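Putative ManD family dehydratase (Pantoea ananatis, PDB 3T6C) catalyses, slowly and with magnesium, the dehydration of D-gluconate to 2-dehydro-3-deoxy-D-gluconate, a reaction that probably has no significant role in gluconate breakdown in vivo. Local coordinates at residues P88-I94 with L121-K125; E249-P253 with D273-N279; A335-E339 with S367-F371; S354-C359 with F387-P391. All coordinates share one frame; numbering follows the deposited sequence. Where two conformers were deposited one is given.

Contact 1 (P88-I94 with L121-K125)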
loop_
_atom_site.group_PDB
_atom_site.type_symbol
_atom_site.label_atom_id
_atom_site.label_comp_id
_atom_site.label_asym_id
_atom_site.label_seq_id
_atom_site.Cartn_x
_atom_site.Cartn_y
_atom_site.Cartn_z
ATOM N N PRO A 88 34.380 21.151 -24.569
ATOM C CA PRO A 88 33.044 20.600 -24.913
ATOM C C PRO A 88 32.944 19.079 -24.741
ATOM O O PRO A 88 31.840 18.562 -24.791
ATOM C CB PRO A 88 32.855 21.017 -26.387
ATOM C CG PRO A 88 34.290 21.082 -26.927
ATOM C CD PRO A 88 35.114 21.627 -25.760
ATOM N N ALA A 89 34.044 18.375 -24.545
ATOM C CA ALA A 89 33.984 16.909 -24.385
ATOM C C ALA A 89 33.218 16.515 -23.109
ATOM O O ALA A 89 32.663 15.408 -23.060
ATOM C CB ALA A 89 35.395 16.331 -24.306
ATOM N N ARG A 90 33.166 17.393 -22.095
ATOM C CA ARG A 90 32.581 16.883 -20.882
ATOM C C ARG A 90 31.120 17.323 -20.950
ATOM O O ARG A 90 30.614 18.155 -20.150
ATOM C CB ARG A 90 33.272 17.632 -19.732
ATOM C CG ARG A 90 34.778 17.241 -19.645
ATOM C CD ARG A 90 35.419 17.666 -18.303
ATOM N NE ARG A 90 36.857 17.268 -18.344
ATOM C CZ ARG A 90 37.566 16.860 -17.279
ATOM N NH1 ARG A 90 37.008 16.825 -16.069
ATOM N NH2 ARG A 90 38.854 16.541 -17.434
ATOM N N ILE A 91 30.354 16.474 -21.607
ATOM C CA ILE A 91 28.927 16.800 -21.904
ATOM C C ILE A 91 28.150 16.657 -20.604
ATOM O O ILE A 91 27.391 17.544 -20.242
ATOM C CB ILE A 91 28.318 15.899 -23.003
ATOM C CG1 ILE A 91 29.100 16.076 -24.325
ATOM C CG2 ILE A 91 26.813 16.226 -23.149
ATOM C CD1 ILE A 91 28.503 15.276 -25.514
ATOM N N GLU A 92 28.344 15.549 -19.888
ATOM C CA GLU A 92 27.574 15.339 -18.669
ATOM C C GLU A 92 27.938 16.343 -17.580
ATOM O O GLU A 92 27.057 16.817 -16.873
ATOM C CB GLU A 92 27.867 13.928 -18.156
ATOM C CG GLU A 92 27.005 13.541 -16.967
ATOM C CD GLU A 92 25.571 13.212 -17.333
ATOM O OE1 GLU A 92 25.337 12.494 -18.327
ATOM O OE2 GLU A 92 24.688 13.646 -16.580
ATOM N N ASP A 93 29.231 16.660 -17.443
ATOM C CA ASP A 93 29.667 17.580 -16.386
ATOM C C ASP A 93 29.100 18.955 -16.723
ATOM O O ASP A 93 28.666 19.671 -15.814
ATOM C CB ASP A 93 31.204 17.651 -16.335
ATOM C CG ASP A 93 31.692 18.558 -15.224
ATOM O OD1 ASP A 93 31.602 18.164 -14.045
ATOM O OD2 ASP A 93 32.217 19.662 -15.513
ATOM N N ILE A 94 29.095 19.347 -18.006
ATOM C CA ILE A 94 28.487 20.610 -18.388
ATOM C C ILE A 94 26.962 20.594 -18.162
ATOM O O ILE A 94 26.402 21.563 -17.650
ATOM C CB ILE A 94 28.839 20.973 -19.846
ATOM C CG1 ILE A 94 30.344 21.319 -19.941
ATOM C CG2 ILE A 94 27.925 22.133 -20.370
ATOM C CD1 ILE A 94 30.783 21.458 -21.406
ATOM N N LEU A 121 26.569 20.331 -27.950
ATOM C CA LEU A 121 27.743 19.572 -27.502
ATOM C C LEU A 121 27.744 18.135 -28.035
ATOM O O LEU A 121 28.827 17.629 -28.396
ATOM C CB LEU A 121 27.817 19.543 -25.960
ATOM C CG LEU A 121 28.042 20.921 -25.373
ATOM C CD1 LEU A 121 27.953 20.881 -23.847
ATOM C CD2 LEU A 121 29.410 21.517 -25.795
ATOM N N TRP A 122 26.571 17.499 -28.113
ATOM C CA TRP A 122 26.498 16.202 -28.749
ATOM C C TRP A 122 26.862 16.293 -30.237
ATOM O O TRP A 122 27.514 15.365 -30.752
ATOM C CB TRP A 122 25.093 15.607 -28.575
ATOM C CG TRP A 122 24.977 14.851 -27.287
ATOM C CD1 TRP A 122 24.310 15.264 -26.158
ATOM C CD2 TRP A 122 25.597 13.598 -26.950
ATOM N NE1 TRP A 122 24.450 14.319 -25.145
ATOM C CE2 TRP A 122 25.220 13.290 -25.610
ATOM C CE3 TRP A 122 26.432 12.694 -27.652
ATOM C CZ2 TRP A 122 25.638 12.130 -24.955
ATOM C CZ3 TRP A 122 26.853 11.523 -27.000
ATOM C CH2 TRP A 122 26.454 11.255 -25.659
ATOM N N ASP A 123 26.409 17.359 -30.928
ATOM C CA ASP A 123 26.766 17.606 -32.338
ATOM C C ASP A 123 28.286 17.682 -32.493
ATOM O O ASP A 123 28.858 17.041 -33.369
ATOM C CB ASP A 123 26.096 18.904 -32.777
ATOM C CG ASP A 123 26.110 19.094 -34.284
ATOM O OD1 ASP A 123 26.121 18.090 -35.049
ATOM O OD2 ASP A 123 26.117 20.272 -34.703
ATOM N N ILE A 124 28.932 18.440 -31.608
ATOM C CA ILE A 124 30.387 18.557 -31.620
ATOM C C ILE A 124 31.039 17.179 -31.368
ATOM O O ILE A 124 32.010 16.829 -32.012
ATOM C CB ILE A 124 30.842 19.553 -30.542
ATOM C CG1 ILE A 124 30.546 20.987 -31.065
ATOM C CG2 ILE A 124 32.349 19.388 -30.253
ATOM C CD1 ILE A 124 30.622 22.105 -30.044
ATOM N N LYS A 125 30.533 16.421 -30.398
ATOM C CA LYS A 125 31.094 15.090 -30.094
ATOM C C LYS A 125 31.033 14.181 -31.310
ATOM O O LYS A 125 32.010 13.501 -31.637
ATOM C CB LYS A 125 30.329 14.479 -28.918
ATOM C CG LYS A 125 30.865 13.078 -28.442
ATOM C CD LYS A 125 32.170 13.180 -27.589
ATOM C CE LYS A 125 31.951 13.961 -26.284
ATOM N NZ LYS A 125 32.985 13.585 -25.297
HETATM O O HOH W 1 31.423 17.479 -27.239
#

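Contact 2 (E249-P253 with D273-N279). With EDO (1,2-ethanediol), chain H.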
loop_
_atom_site.group_PDB
_atom_site.type_symbol
_atom_site.label_atom_id
_atom_site.label_comp_id
_atom_site.label_asym_id
_atom_site.label_seq_id
_atom_site.Cartn_x
_atom_site.Cartn_y
_atom_site.Cartn_z
ATOM N N GLU A 249 -5.459 17.729 -22.699
ATOM C CA GLU A 249 -5.881 18.178 -21.339
ATOM C C GLU A 249 -7.208 18.981 -21.322
ATOM O O GLU A 249 -7.426 19.744 -20.384
ATOM C CB GLU A 249 -4.754 18.965 -20.591
ATOM C CG GLU A 249 -4.270 20.296 -21.277
ATOM C CD GLU A 249 -3.160 21.071 -20.513
ATOM O OE1 GLU A 249 -2.699 20.582 -19.457
ATOM O OE2 GLU A 249 -2.808 22.199 -20.974
ATOM N N ARG A 250 -8.097 18.743 -22.300
ATOM C CA ARG A 250 -9.264 19.615 -22.475
ATOM C C ARG A 250 -10.500 19.180 -21.718
ATOM O O ARG A 250 -11.553 19.798 -21.870
ATOM C CB ARG A 250 -9.607 19.735 -23.967
ATOM C CG ARG A 250 -8.614 20.555 -24.745
ATOM C CD ARG A 250 -8.741 22.014 -24.385
ATOM N NE ARG A 250 -7.850 22.903 -25.166
ATOM C CZ ARG A 250 -8.247 23.944 -25.890
ATOM N NH1 ARG A 250 -9.540 24.266 -26.028
ATOM N NH2 ARG A 250 -7.313 24.701 -26.477
ATOM N N ILE A 251 -10.424 18.125 -20.905
ATOM C CA ILE A 251 -11.613 17.624 -20.205
ATOM C C ILE A 251 -11.248 17.269 -18.755
ATOM O O ILE A 251 -10.050 17.188 -18.412
ATOM C CB ILE A 251 -12.229 16.374 -20.902
ATOM C CG1 ILE A 251 -11.187 15.263 -21.007
ATOM C CG2 ILE A 251 -12.695 16.742 -22.349
ATOM C CD1 ILE A 251 -11.660 14.085 -21.912
ATOM N N THR A 252 -12.241 17.079 -17.911
ATOM C CA THR A 252 -11.925 16.704 -16.525
ATOM C C THR A 252 -11.392 15.275 -16.441
ATOM O O THR A 252 -11.673 14.457 -17.335
ATOM C CB THR A 252 -13.173 16.744 -15.616
ATOM O OG1 THR A 252 -14.132 15.789 -16.062
ATOM C CG2 THR A 252 -13.781 18.178 -15.552
ATOM N N PRO A 253 -10.646 14.932 -15.376
ATOM C CA PRO A 253 -10.064 13.581 -15.363
ATOM C C PRO A 253 -11.091 12.444 -15.450
ATOM O O PRO A 253 -10.881 11.472 -16.197
ATOM C CB PRO A 253 -9.266 13.556 -14.037
ATOM C CG PRO A 253 -8.832 15.049 -13.827
ATOM C CD PRO A 253 -10.079 15.828 -14.333
ATOM N N ASP A 273 -2.465 12.751 -23.706
ATOM C CA ASP A 273 -2.710 13.821 -22.724
ATOM C C ASP A 273 -4.145 13.835 -22.202
ATOM O O ASP A 273 -4.839 14.859 -22.232
ATOM C CB ASP A 273 -2.306 15.194 -23.281
ATOM C CG ASP A 273 -0.760 15.349 -23.426
ATOM O OD1 ASP A 273 -0.016 14.379 -23.174
ATOM O OD2 ASP A 273 -0.277 16.462 -23.812
ATOM N N PRO A 274 -4.589 12.689 -21.687
ATOM C CA PRO A 274 -5.938 12.695 -21.099
ATOM C C PRO A 274 -6.004 13.602 -19.845
ATOM O O PRO A 274 -7.130 14.017 -19.477
ATOM C CB PRO A 274 -6.109 11.220 -20.674
ATOM C CG PRO A 274 -4.650 10.738 -20.389
ATOM C CD PRO A 274 -3.956 11.356 -21.620
ATOM N N VAL A 275 -4.858 13.901 -19.209
ATOM C CA VAL A 275 -4.834 14.805 -18.053
ATOM C C VAL A 275 -3.704 15.836 -18.236
ATOM O O VAL A 275 -2.715 15.603 -18.949
ATOM C CB VAL A 275 -4.671 14.110 -16.674
ATOM C CG1 VAL A 275 -5.817 13.098 -16.442
ATOM C CG2 VAL A 275 -3.319 13.413 -16.573
ATOM N N ALA A 276 -3.867 16.961 -17.552
ATOM C CA ALA A 276 -2.827 17.974 -17.409
ATOM C C ALA A 276 -1.709 17.409 -16.517
ATOM O O ALA A 276 -1.957 16.524 -15.698
ATOM C CB ALA A 276 -3.471 19.151 -16.682
ATOM N N PRO A 277 -0.475 17.958 -16.619
ATOM C CA PRO A 277 0.573 17.511 -15.672
ATOM C C PRO A 277 0.157 17.696 -14.229
ATOM O O PRO A 277 0.483 16.840 -13.392
ATOM C CB PRO A 277 1.746 18.467 -15.991
ATOM C CG PRO A 277 1.557 18.776 -17.428
ATOM C CD PRO A 277 0.036 19.034 -17.492
ATOM N N GLU A 278 -0.614 18.747 -13.934
ATOM C CA GLU A 278 -1.001 18.998 -12.559
ATOM C C GLU A 278 -1.994 17.952 -12.032
ATOM O O GLU A 278 -2.242 17.921 -10.819
ATOM C CB GLU A 278 -1.590 20.400 -12.462
ATOM C CG GLU A 278 -0.557 21.508 -12.797
ATOM C CD GLU A 278 -0.509 21.950 -14.277
ATOM O OE1 GLU A 278 -1.059 21.255 -15.164
ATOM O OE2 GLU A 278 0.074 23.027 -14.513
ATOM N N ASN A 279 -2.615 17.177 -12.930
ATOM C CA ASN A 279 -3.569 16.091 -12.600
ATOM C C ASN A 279 -3.031 14.669 -12.717
ATOM O O ASN A 279 -3.829 13.723 -12.906
ATOM C CB ASN A 279 -4.912 16.249 -13.290
ATOM C CG ASN A 279 -5.765 17.376 -12.684
ATOM O OD1 ASN A 279 -5.761 17.577 -11.462
ATOM N ND2 ASN A 279 -6.525 18.086 -13.539
HETATM C C1 EDO H . -11.191 20.476 -13.043
HETATM O O1 EDO H . -11.157 21.573 -12.055
HETATM C C2 EDO H . -9.936 19.576 -13.097
HETATM O O2 EDO H . -8.607 20.224 -13.087
HETATM O O HOH W 2 -8.202 15.512 -17.372
#

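Contact 3 (A335-E339 with S367-F371)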
loop_
_atom_site.group_PDB
_atom_site.type_symbol
_atom_site.label_atom_id
_atom_site.label_comp_id
_atom_site.label_asym_id
_atom_site.label_seq_id
_atom_site.Cartn_x
_atom_site.Cartn_y
_atom_site.Cartn_z
ATOM N N ALA A 335 14.518 7.849 -21.984
ATOM C CA ALA A 335 14.226 6.742 -22.884
ATOM C C ALA A 335 14.613 5.406 -22.216
ATOM O O ALA A 335 13.893 4.418 -22.315
ATOM C CB ALA A 335 14.981 6.952 -24.199
ATOM N N ILE A 336 15.773 5.374 -21.578
ATOM C CA ILE A 336 16.252 4.173 -20.847
ATOM C C ILE A 336 15.365 3.851 -19.633
ATOM O O ILE A 336 14.983 2.679 -19.413
ATOM C CB ILE A 336 17.709 4.370 -20.430
ATOM C CG1 ILE A 336 18.586 4.212 -21.682
ATOM C CG2 ILE A 336 18.083 3.357 -19.290
ATOM C CD1 ILE A 336 20.035 4.663 -21.472
ATOM N N TYR A 337 15.001 4.867 -18.879
ATOM C CA TYR A 337 14.114 4.622 -17.728
ATOM C C TYR A 337 12.774 4.021 -18.209
ATOM O O TYR A 337 12.224 3.115 -17.593
ATOM C CB TYR A 337 13.878 5.955 -16.987
ATOM C CG TYR A 337 13.485 5.731 -15.547
ATOM C CD1 TYR A 337 14.473 5.596 -14.584
ATOM C CD2 TYR A 337 12.153 5.653 -15.166
ATOM C CE1 TYR A 337 14.169 5.336 -13.266
ATOM C CE2 TYR A 337 11.836 5.370 -13.832
ATOM C CZ TYR A 337 12.842 5.199 -12.909
ATOM O OH TYR A 337 12.517 4.968 -11.583
ATOM N N SER A 338 12.285 4.517 -19.341
ATOM C CA SER A 338 11.072 3.975 -19.968
ATOM C C SER A 338 11.283 2.538 -20.431
ATOM O O SER A 338 10.434 1.642 -20.140
ATOM C CB SER A 338 10.662 4.864 -21.161
ATOM O OG SER A 338 10.384 6.171 -20.690
ATOM N N GLU A 339 12.421 2.284 -21.096
ATOM C CA GLU A 339 12.724 0.964 -21.630
ATOM C C GLU A 339 12.628 -0.102 -20.549
ATOM O O GLU A 339 12.057 -1.188 -20.757
ATOM C CB GLU A 339 14.171 1.011 -22.196
ATOM C CG GLU A 339 14.672 -0.346 -22.736
ATOM C CD GLU A 339 16.167 -0.317 -23.108
ATOM O OE1 GLU A 339 16.770 0.778 -23.216
ATOM O OE2 GLU A 339 16.731 -1.413 -23.241
ATOM N N SER A 367 18.357 4.812 -32.107
ATOM C CA SER A 367 19.215 4.087 -31.171
ATOM C C SER A 367 18.476 3.486 -29.979
ATOM O O SER A 367 19.098 2.822 -29.124
ATOM C CB SER A 367 20.383 4.985 -30.721
ATOM O OG SER A 367 19.873 6.174 -30.134
ATOM N N SER A 368 17.153 3.718 -29.890
ATOM C CA SER A 368 16.382 3.204 -28.743
ATOM C C SER A 368 15.669 1.897 -29.030
ATOM O O SER A 368 14.839 1.831 -29.924
ATOM C CB SER A 368 15.275 4.233 -28.381
ATOM O OG SER A 368 15.828 5.379 -27.798
ATOM N N PRO A 369 15.918 0.862 -28.206
ATOM C CA PRO A 369 15.174 -0.375 -28.473
ATOM C C PRO A 369 13.645 -0.172 -28.341
ATOM O O PRO A 369 12.857 -0.802 -29.052
ATOM C CB PRO A 369 15.644 -1.346 -27.381
ATOM C CG PRO A 369 16.798 -0.723 -26.755
ATOM C CD PRO A 369 16.872 0.747 -27.089
ATOM N N ASN A 370 13.275 0.719 -27.424
ATOM C CA ASN A 370 11.900 1.017 -27.081
ATOM C C ASN A 370 11.269 2.139 -27.896
ATOM O O ASN A 370 10.378 2.815 -27.376
ATOM C CB ASN A 370 11.714 1.258 -25.590
ATOM C CG ASN A 370 12.516 2.412 -25.105
ATOM O OD1 ASN A 370 13.652 2.628 -25.523
ATOM N ND2 ASN A 370 11.954 3.153 -24.160
ATOM N N PHE A 371 11.806 2.463 -29.054
ATOM C CA PHE A 371 11.112 3.444 -29.907
ATOM C C PHE A 371 9.655 3.077 -30.138
ATOM O O PHE A 371 9.347 1.903 -30.439
ATOM C CB PHE A 371 11.803 3.469 -31.280
ATOM C CG PHE A 371 11.061 4.291 -32.308
ATOM C CD1 PHE A 371 10.908 5.670 -32.174
ATOM C CD2 PHE A 371 10.482 3.638 -33.396
ATOM C CE1 PHE A 371 10.180 6.398 -33.193
ATOM C CE2 PHE A 371 9.766 4.339 -34.374
ATOM C CZ PHE A 371 9.648 5.738 -34.241
HETATM O O HOH W 3 16.086 3.361 -24.632
#

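Contact 4 (S354-C359 with F387-P391)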
loop_
_atom_site.group_PDB
_atom_site.type_symbol
_atom_site.label_atom_id
_atom_site.label_comp_id
_atom_site.label_asym_id
_atom_site.label_seq_id
_atom_site.Cartn_x
_atom_site.Cartn_y
_atom_site.Cartn_z
ATOM N N SER A 354 12.886 23.026 -34.032
ATOM C CA SER A 354 13.689 23.328 -35.228
ATOM C C SER A 354 14.083 22.029 -35.906
ATOM O O SER A 354 13.995 20.971 -35.298
ATOM C CB SER A 354 14.953 24.120 -34.869
ATOM O OG SER A 354 15.855 23.268 -34.227
ATOM N N PRO A 355 14.555 22.090 -37.177
ATOM C CA PRO A 355 15.024 20.848 -37.771
ATOM C C PRO A 355 16.178 20.180 -36.986
ATOM O O PRO A 355 16.348 18.971 -37.117
ATOM C CB PRO A 355 15.546 21.306 -39.128
ATOM C CG PRO A 355 14.550 22.397 -39.507
ATOM C CD PRO A 355 14.387 23.161 -38.180
ATOM N N ILE A 356 16.952 20.953 -36.225
ATOM C CA ILE A 356 17.962 20.407 -35.309
ATOM C C ILE A 356 17.315 19.484 -34.268
ATOM O O ILE A 356 17.802 18.349 -34.062
ATOM C CB ILE A 356 18.728 21.534 -34.633
ATOM C CG1 ILE A 356 19.383 22.413 -35.671
ATOM C CG2 ILE A 356 19.800 20.961 -33.662
ATOM C CD1 ILE A 356 19.753 23.810 -35.122
ATOM N N GLY A 357 16.203 19.947 -33.667
ATOM C CA GLY A 357 15.429 19.168 -32.693
ATOM C C GLY A 357 14.797 17.939 -33.342
ATOM O O GLY A 357 14.783 16.858 -32.748
ATOM N N VAL A 358 14.327 18.097 -34.580
ATOM C CA VAL A 358 13.782 16.946 -35.315
ATOM C C VAL A 358 14.848 15.885 -35.497
ATOM O O VAL A 358 14.599 14.685 -35.276
ATOM C CB VAL A 358 13.251 17.385 -36.682
ATOM C CG1 VAL A 358 12.865 16.161 -37.539
ATOM C CG2 VAL A 358 12.052 18.272 -36.450
ATOM N N CYS A 359 16.060 16.299 -35.877
ATOM C CA CYS A 359 17.173 15.339 -36.015
ATOM C C CYS A 359 17.548 14.700 -34.684
ATOM O O CYS A 359 17.754 13.492 -34.619
ATOM C CB CYS A 359 18.408 16.014 -36.635
ATOM S SG CYS A 359 18.199 16.407 -38.388
ATOM N N PHE A 387 18.063 24.996 -43.097
ATOM C CA PHE A 387 18.702 23.912 -42.345
ATOM C C PHE A 387 19.089 22.750 -43.239
ATOM O O PHE A 387 18.396 21.752 -43.274
ATOM C CB PHE A 387 17.754 23.414 -41.231
ATOM C CG PHE A 387 17.432 24.444 -40.177
ATOM C CD1 PHE A 387 16.326 25.314 -40.341
ATOM C CD2 PHE A 387 18.179 24.519 -39.018
ATOM C CE1 PHE A 387 16.012 26.269 -39.339
ATOM C CE2 PHE A 387 17.884 25.426 -38.031
ATOM C CZ PHE A 387 16.790 26.315 -38.187
ATOM N N PRO A 388 20.216 22.847 -43.955
ATOM C CA PRO A 388 20.616 21.711 -44.810
ATOM C C PRO A 388 20.824 20.440 -43.998
ATOM O O PRO A 388 21.412 20.479 -42.901
ATOM C CB PRO A 388 21.955 22.176 -45.413
ATOM C CG PRO A 388 21.856 23.684 -45.363
ATOM C CD PRO A 388 21.107 24.005 -44.099
ATOM N N GLY A 389 20.340 19.310 -44.526
ATOM C CA GLY A 389 20.428 18.048 -43.782
ATOM C C GLY A 389 19.126 17.510 -43.228
ATOM O O GLY A 389 19.132 16.504 -42.535
ATOM N N CYS A 390 17.989 18.157 -43.492
ATOM C CA CYS A 390 16.744 17.657 -42.921
ATOM C C CYS A 390 16.518 16.204 -43.384
ATOM O O CYS A 390 16.922 15.854 -44.515
ATOM C CB CYS A 390 15.581 18.493 -43.431
ATOM S SG CYS A 390 15.523 20.147 -42.660
ATOM N N PRO A 391 15.930 15.367 -42.512
ATOM C CA PRO A 391 15.607 13.988 -42.922
ATOM C C PRO A 391 14.743 13.898 -44.193
ATOM O O PRO A 391 13.993 14.824 -44.499
ATOM C CB PRO A 391 14.842 13.440 -41.714
ATOM C CG PRO A 391 15.442 14.153 -40.546
ATOM C CD PRO A 391 15.834 15.538 -41.042
#

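Contact 1 (P88-I94 with L121-K125)
Ile91 drives its side chain between Leu121, Trp122 and Lys125, and here the packing is tight. Its CD1 stands over the indole face of Trp122, near the bond shared by the two rings, 3.8 Å from the centroid of the five-membered ring and 16° off the normal, a CH-pi contact. CG2, held anti to the backbone N (chi1 -61° for CG1), reaches the pyrrole side of the same indole, 3.6 Å from Trp122 NE1; the N-H itself is bonded to Thr329. Leu121 spreads its two methyls, CD2 meeting Pro88 CB at 3.5 Å and CD1 meeting Ile94 CG2 at 3.7 Å. The contact joins the start of helix 91-100, with Arg90 as its N-cap, and the loop before it to helix 108-129 of the N-terminal capping domain of the enolase superfamily. On the polar side direct packing gives way to a single water, which donates to both Pro88 O and Leu121 O. The chain of Lys125, bent at chi2 and chi3, lets NZ donate a hydrogen bond of 2.9 Å to Ala89 O, in the carbonyl plane and on a lone pair. The same ammonium forms a salt bridge with Glu135 of the second subunit, a residue that also packs on Ala89.

Contact 2 (E249-P253 with D273-N279)
The backbones of 249-253 and 273-279 come closest at Glu249 and Val275, whose CA atoms lie 4.8 Å apart, and are joined by a hydrogen bond from Glu249 N to Asp273 O (3.0 Å, 156° at the hydrogen). Further along, a water donates to Ile251 O and Pro274 O and so spans the wider part of the gap. The side chain of Glu249 lies alongside Ala276: CB rests against the backbone there, chi1 of 61° places CG between the backbone N and the carbonyl carbon, and the chain, extended from there, brings OE1 to 3.2 Å from Ala276 CB. OE1 is held by a salt bridge to Arg105 of the third subunit, a guanidinium it shares with Glu278, which probably offsets the repulsion between the two carboxylates. At the other end Pro253 and Asn279 cross at about a right angle, Pro253 CG lying 3.8 Å from Asn279 ND2, which donates to O2 of a 1,2-ethanediol, probably from the crystallisation liquor. The contact ties together the loops at the C-terminal ends of barrel strands 242-246 and 270-272, and Asp273 directly follows the magnesium ligand Glu272. Pro274 and Val275 pack against strand 294-296 and helix 283-289, while Ile251 and Pro274 lean on helix 253-262.

Contact 3 (A335-E339 with S367-F371)
Asn370 reaches across to one turn of helix 328-340 and grips it through its carboxamide. Its CB lies 4.1 Å from Glu339 CA, and CG lies against Glu339 CB at 3.6 Å, so that the amide rests on the base of the glutamate side chain. CB already points at the helix, and chi1 of 61°, with CG between the backbone N and the carbonyl carbon of its own residue, sets the amide in that place. From there the group divides. OD1 accepts from a water at 2.7 Å, and that water also donates to Glu339 OE1, linking the two side chains indirectly. ND2 donates to Ala335 O at 3.0 Å; the bond is bent, 143° at the hydrogen, and the oxygen lies 27° out of the amide plane. Ala335 O already accepts the helical bond from Glu339 N, so two donors share it, and Asn370 ND2 finds a second acceptor in Val343 O. The extended Glu339 chain crosses Pro369 at about a right angle, its carboxylate touching the ring with OE2 3.6 Å from Pro369 CG; the charge of OE2 is met by Lys333 of the second subunit. Pro369 and Asn370 are the central residues of the type I turn from Ser368 to Phe371. In the (beta/alpha)7-beta barrel domain of the enolase superfamily this turn leads from helix 355-367 to strand 374-375, and Asn370 makes backbone hydrogen bonds with Thr345, fastening the turn to strand 344-345 as well as to helix 328-340, which leads into that strand.

Contact 4 (S354-C359 with F387-P391)
Phe387 turns its ring onto the first turn of helix 355-367; with CG anti to the carbonyl carbon (chi1 -64°), the ring is laid against Pro355. Pro355 CD stands over the centre of one face, 3.6 Å from the ring centroid and 13° off the normal, a CH-pi contact, while Ile356 CD1 comes to the edge at 3.8 Å from Phe387 CE2. The two side chains thus hold the ring from above and from its rim. The chain then reverses in a type II turn from Phe387 to Cys390, passing through Gly389, whose backbone angles (phi 108°) would jam a CB against the carbonyl O of Pro388, as expected at the third position of such a turn. Cys390 comes back toward the helix, its SG 3.7 Å from Pro355 CB, so this proline is in contact with both ends of the turn. In one of its two conformers Pro391 CD lies 3.7 Å from Cys359 SG, one helical turn further on. No hydrogen bond crosses the contact; at the helix start a weak capping bond runs from Gly357 N to Ser354 OG. In the barrel domain the turn connects helix 381-386 to strand 392-394, and Ser354, Ile356 and Phe387 also pack against Val46 of strand 44-51, in the N-terminal domain.

All four contacts are largely buried, but they differ in what surrounds them. Contact 1 belongs to the N-terminal domain and the other three to the barrel; contacts 1 and 2 lie on opposite sides of the chain's centre. Contacts 3 and 4 share helix 355-367, contact 4 using its start and contact 3 the loop beyond its end, with centres about 22 Å apart. Contact 4 is apolar and touched by no other subunit. Contacts 1 and 3 mix packing with a side-chain bond to a backbone carbonyl, and both meet the second subunit. Contact 2, nearest the magnesium, relies on a backbone bond and a charge paired with the third subunit.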